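Local atomic coordinates of SAM-dependent O-methyltransferase (Thermotoga maritima, PDB entry 1O54), a protein that probably catalyses S-adenosyl-L-methionine-dependent methylation of N1 of adenosine 58 in tRNA, working as a homotetramer. Residues L226-S239 with A262-E274. Sequence-based numbering, arbitrary orientation.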
ATOM      1  N   LEU A 226       7.151 -26.087  -5.740  1.00 25.16           N
ATOM      2  CA  LEU A 226       6.437 -26.462  -4.521  1.00 25.13           C
ATOM      3  C   LEU A 226       5.220 -27.354  -4.812  1.00 26.75           C
ATOM      4  O   LEU A 226       4.938 -28.320  -4.080  1.00 27.43           O
ATOM      5  CB  LEU A 226       5.985 -25.205  -3.734  1.00 25.18           C
ATOM      6  CG  LEU A 226       7.106 -24.443  -3.025  1.00 25.86           C
ATOM      7  CD1 LEU A 226       6.598 -23.111  -2.555  1.00 27.85           C
ATOM      8  CD2 LEU A 226       7.666 -25.192  -1.813  1.00 26.42           C
ATOM      9  N   GLN A 227       4.509 -27.018  -5.880  1.00 27.23           N
ATOM     10  CA  GLN A 227       3.286 -27.707  -6.231  1.00 28.98           C
ATOM     11  C   GLN A 227       3.556 -29.098  -6.780  1.00 29.29           C
ATOM     12  O   GLN A 227       2.648 -29.914  -6.845  1.00 31.99           O
ATOM     13  CB  GLN A 227       2.403 -26.817  -7.131  1.00 29.79           C
ATOM     14  CG  GLN A 227       1.832 -25.705  -6.220  1.00 33.04           C
ATOM     15  CD  GLN A 227       1.081 -24.603  -6.899  1.00 37.29           C
ATOM     16  OE1 GLN A 227       0.950 -24.601  -8.114  1.00 40.86           O
ATOM     17  NE2 GLN A 227       0.583 -23.637  -6.089  1.00 37.32           N
ATOM     18  N   GLU A 228       4.795 -29.389  -7.149  1.00 29.11           N
ATOM     19  CA  GLU A 228       5.166 -30.734  -7.585  1.00 29.76           C
ATOM     20  C   GLU A 228       5.404 -31.684  -6.403  1.00 29.43           C
ATOM     21  O   GLU A 228       5.432 -32.894  -6.604  1.00 30.15           O
ATOM     22  CB  GLU A 228       6.415 -30.674  -8.457  1.00 30.66           C
ATOM     23  CG  GLU A 228       6.131 -29.987  -9.783  1.00 34.26           C
ATOM     24  CD  GLU A 228       7.376 -29.658 -10.593  1.00 37.90           C
ATOM     25  OE1 GLU A 228       8.503 -30.026 -10.192  1.00 39.20           O
ATOM     26  OE2 GLU A 228       7.195 -29.027 -11.663  1.00 42.12           O
ATOM     27  N   LEU A 229       5.595 -31.135  -5.198  1.00 27.77           N
ATOM     28  CA  LEU A 229       5.990 -31.902  -4.007  1.00 27.45           C
ATOM     29  C   LEU A 229       4.876 -31.910  -2.949  1.00 26.66           C
ATOM     30  O   LEU A 229       3.893 -31.161  -3.078  1.00 26.16           O
ATOM     31  CB  LEU A 229       7.255 -31.299  -3.410  1.00 28.43           C
ATOM     32  CG  LEU A 229       8.573 -31.580  -4.127  1.00 32.52           C
ATOM     33  CD1 LEU A 229       9.580 -30.597  -3.641  1.00 36.68           C
ATOM     34  CD2 LEU A 229       9.018 -32.973  -3.832  1.00 36.21           C
ATOM     35  N   PRO A 230       4.972 -32.782  -1.934  1.00 25.70           N
ATOM     36  CA  PRO A 230       3.963 -32.818  -0.873  1.00 24.96           C
ATOM     37  C   PRO A 230       4.080 -31.637   0.127  1.00 24.11           C
ATOM     38  O   PRO A 230       4.621 -31.767   1.234  1.00 23.06           O
ATOM     39  CB  PRO A 230       4.186 -34.189  -0.221  1.00 25.28           C
ATOM     40  CG  PRO A 230       5.015 -34.946  -1.172  1.00 26.47           C
ATOM     41  CD  PRO A 230       5.919 -33.893  -1.770  1.00 26.94           C
ATOM     42  N   PHE A 231       3.501 -30.532  -0.314  1.00 23.08           N
ATOM     43  CA  PHE A 231       3.418 -29.275   0.437  1.00 23.54           C
ATOM     44  C   PHE A 231       1.976 -28.797   0.374  1.00 24.55           C
ATOM     45  O   PHE A 231       1.308 -28.892  -0.703  1.00 25.41           O
ATOM     46  CB  PHE A 231       4.290 -28.221  -0.206  1.00 24.53           C
ATOM     47  CG  PHE A 231       5.763 -28.296   0.160  1.00 24.10           C
ATOM     48  CD1 PHE A 231       6.726 -28.608  -0.810  1.00 25.27           C
ATOM     49  CD2 PHE A 231       6.181 -28.039   1.454  1.00 22.18           C
ATOM     50  CE1 PHE A 231       8.071 -28.641  -0.477  1.00 26.57           C
ATOM     51  CE2 PHE A 231       7.525 -28.070   1.780  1.00 25.05           C
ATOM     52  CZ  PHE A 231       8.467 -28.350   0.810  1.00 24.37           C
ATOM     53  N   ILE A 232       1.481 -28.292   1.504  1.00 22.93           N
ATOM     54  CA  ILE A 232       0.147 -27.698   1.574  1.00 23.48           C
ATOM     55  C   ILE A 232       0.262 -26.323   2.204  1.00 22.77           C
ATOM     56  O   ILE A 232       1.376 -25.904   2.620  1.00 22.95           O
ATOM     57  CB  ILE A 232      -0.834 -28.624   2.351  1.00 23.47           C
ATOM     58  CG1 ILE A 232      -0.389 -28.745   3.813  1.00 25.72           C
ATOM     59  CG2 ILE A 232      -0.929 -29.998   1.651  1.00 25.26           C
ATOM     60  CD1 ILE A 232      -1.473 -29.332   4.699  1.00 27.34           C
ATOM     61  N   ARG A 233      -0.891 -25.619   2.313  1.00 23.22           N
ATOM     62  CA  ARG A 233      -0.937 -24.290   2.944  1.00 24.42           C
ATOM     63  C   ARG A 233       0.128 -23.387   2.300  1.00 23.75           C
ATOM     64  O   ARG A 233       0.852 -22.651   2.976  1.00 23.51           O
ATOM     65  CB  ARG A 233      -0.768 -24.388   4.468  1.00 25.02           C
ATOM     66  CG  ARG A 233      -1.859 -25.199   5.167  1.00 29.41           C
ATOM     67  CD  ARG A 233      -1.679 -25.223   6.686  1.00 33.82           C
ATOM     68  NE  ARG A 233      -2.316 -24.081   7.319  1.00 37.61           N
ATOM     69  CZ  ARG A 233      -2.169 -23.725   8.584  1.00 40.76           C
ATOM     70  NH1 ARG A 233      -1.391 -24.403   9.402  1.00 44.89           N
ATOM     71  NH2 ARG A 233      -2.819 -22.686   9.042  1.00 41.92           N
ATOM     72  N   ILE A 234       0.186 -23.403   0.974  1.00 23.15           N
ATOM     73  CA  ILE A 234       1.163 -22.544   0.268  1.00 23.28           C
ATOM     74  C   ILE A 234       0.586 -21.145   0.215  1.00 23.20           C
ATOM     75  O   ILE A 234      -0.572 -20.928  -0.252  1.00 23.92           O
ATOM     76  CB  ILE A 234       1.456 -23.075  -1.166  1.00 23.88           C
ATOM     77  CG1 ILE A 234       2.101 -24.447  -1.094  1.00 25.82           C
ATOM     78  CG2 ILE A 234       2.403 -22.119  -1.906  1.00 26.32           C
ATOM     79  CD1 ILE A 234       2.086 -25.191  -2.367  1.00 29.16           C
ATOM     80  N   GLU A 235       1.382 -20.189   0.665  1.00 22.66           N
ATOM     81  CA  GLU A 235       0.998 -18.775   0.677  1.00 23.75           C
ATOM     82  C   GLU A 235       2.129 -17.882   0.192  1.00 22.82           C
ATOM     83  O   GLU A 235       3.292 -18.214   0.330  1.00 22.52           O
ATOM     84  CB  GLU A 235       0.638 -18.336   2.067  1.00 24.27           C
ATOM     85  CG  GLU A 235      -0.519 -19.122   2.697  1.00 27.51           C
ATOM     86  CD  GLU A 235      -1.088 -18.494   3.961  1.00 33.36           C
ATOM     87  OE1 GLU A 235      -0.503 -17.537   4.537  1.00 32.90           O
ATOM     88  OE2 GLU A 235      -2.136 -19.028   4.422  1.00 39.02           O
ATOM     89  N   VAL A 236       1.747 -16.759  -0.404  1.00 22.21           N
ATOM     90  CA  VAL A 236       2.702 -15.767  -0.884  1.00 21.98           C
ATOM     91  C   VAL A 236       2.273 -14.400  -0.326  1.00 22.28           C
ATOM     92  O   VAL A 236       1.118 -13.995  -0.511  1.00 22.59           O
ATOM     93  CB  VAL A 236       2.714 -15.719  -2.431  1.00 21.32           C
ATOM     94  CG1 VAL A 236       3.622 -14.609  -2.935  1.00 22.98           C
ATOM     95  CG2 VAL A 236       3.073 -17.045  -3.043  1.00 22.48           C
ATOM     96  N   TRP A 237       3.200 -13.710   0.321  1.00 22.80           N
ATOM     97  CA  TRP A 237       2.941 -12.434   0.994  1.00 22.62           C
ATOM     98  C   TRP A 237       3.947 -11.371   0.555  1.00 22.86           C
ATOM     99  O   TRP A 237       5.125 -11.666   0.299  1.00 23.29           O
ATOM    100  CB  TRP A 237       3.033 -12.608   2.519  1.00 22.36           C
ATOM    101  CG  TRP A 237       1.899 -13.349   3.075  1.00 22.70           C
ATOM    102  CD1 TRP A 237       1.811 -14.708   3.315  1.00 23.96           C
ATOM    103  CD2 TRP A 237       0.646 -12.793   3.486  1.00 24.09           C
ATOM    104  NE1 TRP A 237       0.563 -15.014   3.830  1.00 25.26           N
ATOM    105  CE2 TRP A 237      -0.157 -13.856   3.953  1.00 24.12           C
ATOM    106  CE3 TRP A 237       0.116 -11.501   3.508  1.00 23.84           C
ATOM    107  CZ2 TRP A 237      -1.462 -13.659   4.443  1.00 25.75           C
ATOM    108  CZ3 TRP A 237      -1.167 -11.301   4.010  1.00 25.41           C
ATOM    109  CH2 TRP A 237      -1.950 -12.370   4.437  1.00 28.21           C
ATOM    110  N   GLU A 238       3.484 -10.127   0.502  1.00 23.23           N
ATOM    111  CA  GLU A 238       4.372  -8.996   0.490  1.00 25.04           C
ATOM    112  C   GLU A 238       3.881  -7.990   1.525  1.00 25.60           C
ATOM    113  O   GLU A 238       2.670  -7.951   1.839  1.00 26.89           O
ATOM    114  CB  GLU A 238       4.444  -8.325  -0.891  1.00 27.56           C
ATOM    115  CG  GLU A 238       3.294  -7.416  -1.176  1.00 30.77           C
ATOM    116  CD  GLU A 238       3.346  -6.787  -2.581  1.00 33.57           C
ATOM    117  OE1 GLU A 238       4.403  -6.310  -3.040  1.00 36.92           O
ATOM    118  OE2 GLU A 238       2.282  -6.742  -3.163  1.00 33.73           O
ATOM    119  N   SER A 239       4.785  -7.187   2.038  1.00 25.88           N
ATOM    120  CA  SER A 239       4.382  -6.132   2.961  1.00 25.92           C
ATOM    121  C   SER A 239       4.961  -4.786   2.534  1.00 25.90           C
ATOM    122  O   SER A 239       6.082  -4.724   1.946  1.00 24.68           O
ATOM    123  CB  SER A 239       4.858  -6.442   4.369  1.00 26.50           C
ATOM    124  OG  SER A 239       6.261  -6.410   4.452  1.00 26.98           O
ATOM    125  N   ALA A 262      11.069  -8.023  -0.761  1.00 32.01           N
ATOM    126  CA  ALA A 262      10.974  -9.409  -1.205  1.00 30.11           C
ATOM    127  C   ALA A 262       9.544  -9.965  -1.151  1.00 27.44           C
ATOM    128  O   ALA A 262       8.767  -9.611  -0.275  1.00 27.77           O
ATOM    129  CB  ALA A 262      11.897 -10.291  -0.331  1.00 31.86           C
ATOM    130  N   TYR A 263       9.228 -10.865  -2.082  1.00 23.58           N
ATOM    131  CA  TYR A 263       8.035 -11.705  -2.011  1.00 22.49           C
ATOM    132  C   TYR A 263       8.398 -12.850  -1.080  1.00 22.52           C
ATOM    133  O   TYR A 263       9.466 -13.420  -1.214  1.00 23.39           O
ATOM    134  CB  TYR A 263       7.651 -12.238  -3.378  1.00 21.95           C
ATOM    135  CG  TYR A 263       7.310 -11.109  -4.338  1.00 20.89           C
ATOM    136  CD1 TYR A 263       8.226 -10.635  -5.249  1.00 22.44           C
ATOM    137  CD2 TYR A 263       6.074 -10.470  -4.255  1.00 24.66           C
ATOM    138  CE1 TYR A 263       7.904  -9.594  -6.110  1.00 23.44           C
ATOM    139  CE2 TYR A 263       5.750  -9.405  -5.110  1.00 25.53           C
ATOM    140  CZ  TYR A 263       6.663  -8.992  -6.030  1.00 23.11           C
ATOM    141  OH  TYR A 263       6.390  -7.955  -6.914  1.00 24.38           O
ATOM    142  N   MET A 264       7.533 -13.134  -0.119  1.00 21.15           N
ATOM    143  CA  MET A 264       7.748 -14.207   0.829  1.00 21.92           C
ATOM    144  C   MET A 264       6.824 -15.370   0.522  1.00 23.71           C
ATOM    145  O   MET A 264       5.602 -15.171   0.423  1.00 24.48           O
ATOM    146  CB  MET A 264       7.451 -13.706   2.223  1.00 22.57           C
ATOM    147  CG  MET A 264       8.338 -12.553   2.615  1.00 23.98           C
ATOM    148  SD  MET A 264       7.914 -11.746   4.177  1.00 26.25           S
ATOM    149  CE  MET A 264       6.475 -10.722   3.688  1.00 26.29           C
ATOM    150  N   ILE A 265       7.379 -16.570   0.422  1.00 22.48           N
ATOM    151  CA  ILE A 265       6.598 -17.751   0.094  1.00 22.15           C
ATOM    152  C   ILE A 265       6.707 -18.745   1.214  1.00 22.69           C
ATOM    153  O   ILE A 265       7.814 -19.013   1.670  1.00 23.15           O
ATOM    154  CB  ILE A 265       7.111 -18.395  -1.209  1.00 22.44           C
ATOM    155  CG1 ILE A 265       7.133 -17.381  -2.387  1.00 23.65           C
ATOM    156  CG2 ILE A 265       6.264 -19.596  -1.573  1.00 23.63           C
ATOM    157  CD1 ILE A 265       7.880 -17.877  -3.597  1.00 26.27           C
ATOM    158  N   PHE A 266       5.567 -19.292   1.642  1.00 22.09           N
ATOM    159  CA  PHE A 266       5.521 -20.249   2.745  1.00 21.05           C
ATOM    160  C   PHE A 266       4.821 -21.512   2.303  1.00 22.35           C
ATOM    161  O   PHE A 266       3.943 -21.471   1.448  1.00 23.47           O
ATOM    162  CB  PHE A 266       4.702 -19.610   3.873  1.00 21.10           C
ATOM    163  CG  PHE A 266       5.278 -18.308   4.383  1.00 20.99           C
ATOM    164  CD1 PHE A 266       4.884 -17.112   3.818  1.00 21.88           C
ATOM    165  CD2 PHE A 266       6.205 -18.281   5.380  1.00 22.03           C
ATOM    166  CE1 PHE A 266       5.431 -15.882   4.261  1.00 23.22           C
ATOM    167  CE2 PHE A 266       6.739 -17.064   5.840  1.00 22.57           C
ATOM    168  CZ  PHE A 266       6.350 -15.879   5.254  1.00 22.53           C
ATOM    169  N   ALA A 267       5.168 -22.637   2.920  1.00 21.57           N
ATOM    170  CA  ALA A 267       4.524 -23.911   2.672  1.00 21.69           C
ATOM    171  C   ALA A 267       4.760 -24.824   3.886  1.00 22.60           C
ATOM    172  O   ALA A 267       5.686 -24.610   4.668  1.00 23.13           O
ATOM    173  CB  ALA A 267       5.071 -24.522   1.430  1.00 21.40           C
ATOM    174  N   THR A 268       3.881 -25.809   4.040  1.00 21.99           N
ATOM    175  CA  THR A 268       3.963 -26.797   5.110  1.00 22.03           C
ATOM    176  C   THR A 268       4.162 -28.169   4.513  1.00 22.93           C
ATOM    177  O   THR A 268       3.382 -28.557   3.651  1.00 21.62           O
ATOM    178  CB  THR A 268       2.654 -26.741   5.907  1.00 23.02           C
ATOM    179  OG1 THR A 268       2.545 -25.452   6.556  1.00 24.52           O
ATOM    180  CG2 THR A 268       2.638 -27.790   7.009  1.00 24.77           C
ATOM    181  N   LYS A 269       5.176 -28.885   4.983  1.00 22.89           N
ATOM    182  CA  LYS A 269       5.458 -30.233   4.528  1.00 23.43           C
ATOM    183  C   LYS A 269       4.453 -31.230   5.051  1.00 23.13           C
ATOM    184  O   LYS A 269       4.159 -31.279   6.252  1.00 21.95           O
ATOM    185  CB  LYS A 269       6.850 -30.662   4.976  1.00 23.48           C
ATOM    186  CG  LYS A 269       7.290 -32.059   4.434  1.00 26.18           C
ATOM    187  CD  LYS A 269       7.980 -32.814   5.407  1.00 29.42           C
ATOM    188  CE  LYS A 269       8.216 -34.259   5.056  1.00 25.77           C
ATOM    189  NZ  LYS A 269       9.659 -34.495   4.899  1.00 25.02           N
ATOM    190  N   VAL A 270       3.976 -32.077   4.152  1.00 24.06           N
ATOM    191  CA  VAL A 270       3.230 -33.273   4.528  1.00 24.95           C
ATOM    192  C   VAL A 270       3.953 -34.497   3.977  1.00 26.38           C
ATOM    193  O   VAL A 270       4.839 -34.379   3.122  1.00 25.12           O
ATOM    194  CB  VAL A 270       1.792 -33.201   4.062  1.00 24.64           C
ATOM    195  CG1 VAL A 270       1.085 -32.055   4.795  1.00 26.07           C
ATOM    196  CG2 VAL A 270       1.689 -33.051   2.518  1.00 23.99           C
ATOM    197  N   CYS A 271       3.598 -35.671   4.476  1.00 28.03           N
ATOM    198  CA  CYS A 271       4.343 -36.880   4.124  1.00 31.12           C
ATOM    199  C   CYS A 271       4.084 -37.336   2.693  1.00 32.60           C
ATOM    200  O   CYS A 271       4.991 -37.826   2.031  1.00 33.08           O
ATOM    201  CB  CYS A 271       4.033 -38.007   5.110  1.00 31.55           C
ATOM    202  SG  CYS A 271       4.631 -37.543   6.756  1.00 36.71           S
ATOM    203  N   ARG A 272       2.863 -37.159   2.215  1.00 34.34           N
ATOM    204  CA  ARG A 272       2.532 -37.635   0.874  1.00 37.47           C
ATOM    205  C   ARG A 272       1.265 -36.986   0.377  1.00 39.07           C
ATOM    206  O   ARG A 272       0.477 -36.448   1.148  1.00 37.98           O
ATOM    207  CB  ARG A 272       2.429 -39.169   0.837  1.00 37.93           C
ATOM    208  CG  ARG A 272       1.680 -39.773   2.001  1.00 40.36           C
ATOM    209  CD  ARG A 272       1.627 -41.300   2.018  1.00 43.07           C
ATOM    210  NE  ARG A 272       0.480 -41.744   2.804  1.00 47.85           N
ATOM    211  CZ  ARG A 272       0.133 -43.020   3.009  1.00 51.75           C
ATOM    212  NH1 ARG A 272       0.837 -44.021   2.483  1.00 52.14           N
ATOM    213  NH2 ARG A 272      -0.944 -43.289   3.743  1.00 53.34           N
ATOM    214  N   ARG A 273       1.088 -37.058  -0.932  1.00 42.39           N
ATOM    215  CA  ARG A 273      -0.024 -36.406  -1.608  1.00 45.57           C
ATOM    216  C   ARG A 273      -1.266 -37.289  -1.485  1.00 47.07           C
ATOM    217  O   ARG A 273      -2.380 -36.792  -1.346  1.00 47.04           O
ATOM    218  CB  ARG A 273       0.315 -36.156  -3.090  1.00 46.30           C
ATOM    219  CG  ARG A 273       1.822 -35.962  -3.386  1.00 49.52           C
ATOM    220  CD  ARG A 273       2.191 -34.726  -4.180  1.00 53.45           C
ATOM    221  NE  ARG A 273       1.192 -34.372  -5.192  1.00 56.43           N
ATOM    222  CZ  ARG A 273       0.953 -33.129  -5.623  1.00 59.19           C
ATOM    223  NH1 ARG A 273       1.631 -32.087  -5.133  1.00 59.56           N
ATOM    224  NH2 ARG A 273       0.011 -32.925  -6.545  1.00 60.05           N
ATOM    225  N   GLU A 274      -1.048 -38.601  -1.511  1.00 49.12           N
ATOM    226  CA  GLU A 274      -2.129 -39.587  -1.470  1.00 51.16           C
ATOM    227  C   GLU A 274      -1.653 -40.804  -0.700  1.00 52.16           C
ATOM    228  O   GLU A 274      -0.440 -41.042  -0.582  1.00 52.17           O
ATOM    229  CB  GLU A 274      -2.522 -40.025  -2.895  1.00 51.99           C
ATOM    230  CG  GLU A 274      -3.092 -38.925  -3.779  1.00 53.79           C
ATOM    231  CD  GLU A 274      -4.425 -38.390  -3.275  1.00 57.01           C
ATOM    232  OE1 GLU A 274      -5.160 -39.151  -2.597  1.00 58.45           O
ATOM    233  OE2 GLU A 274      -4.739 -37.206  -3.552  1.00 59.44           O
TER
HETATM  234  O   HOH W   1       2.410 -23.112   5.215  1.00 20.69           O
HETATM  235  O   HOH W   2       1.316 -25.470   9.046  1.00 37.02           O
HETATM  236  O   HOH W   3       4.625  -6.405  -5.925  1.00 41.33           O
HETATM  237  O   HOH W   4       7.741  -8.048   1.652  1.00 23.57           O
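An antiparallel pairing in the Rossmann-like methyltransferase sheet, on the far side of strand 263-269 from strand 207-213, sets strands 231-232 and 234-239 against 263-269, with a beta bulge at the corner at Arg233 shifting the register by one residue. Before the bulge, Ile232 N gives its hydrogen to Thr268 O (2.9 Å) and Thr268 N returns one to Ile232 O; beyond it, Glu235 pairs with Phe266 and Trp237 with Met264 in the same two-way fashion. At the bulge one water donates to Arg233 O and also meets Thr268 OG1. On one face Phe231, its CG anti to the carbonyl carbon (chi1 -82°), packs CD2 against Ala267 CB (3.7 Å), while Leu226 CD2 sits 3.6 Å above its ring, offset toward the rim. Replacing Phe231 by alanine would remove the ring and is likely to open a gap beside Ala267 CB and Leu226 CD2. On the other face Trp237 CD1 meets Phe266 CE1 at 3.9 Å, the planes 68° apart, and the indole is steadied by a nearly straight bond from NE1 to Glu235 OE1 (2.8 Å). Farther along, Arg273 NH1 reaches Leu229 O at 3.2 Å, from the face opposite Phe231 N. Val236 to Ser239 also pair with a strand of the second subunit. Apolar contacts of Leu226 and Phe231 hold helix 216-228 to the strands, whose main-chain bonds set the register.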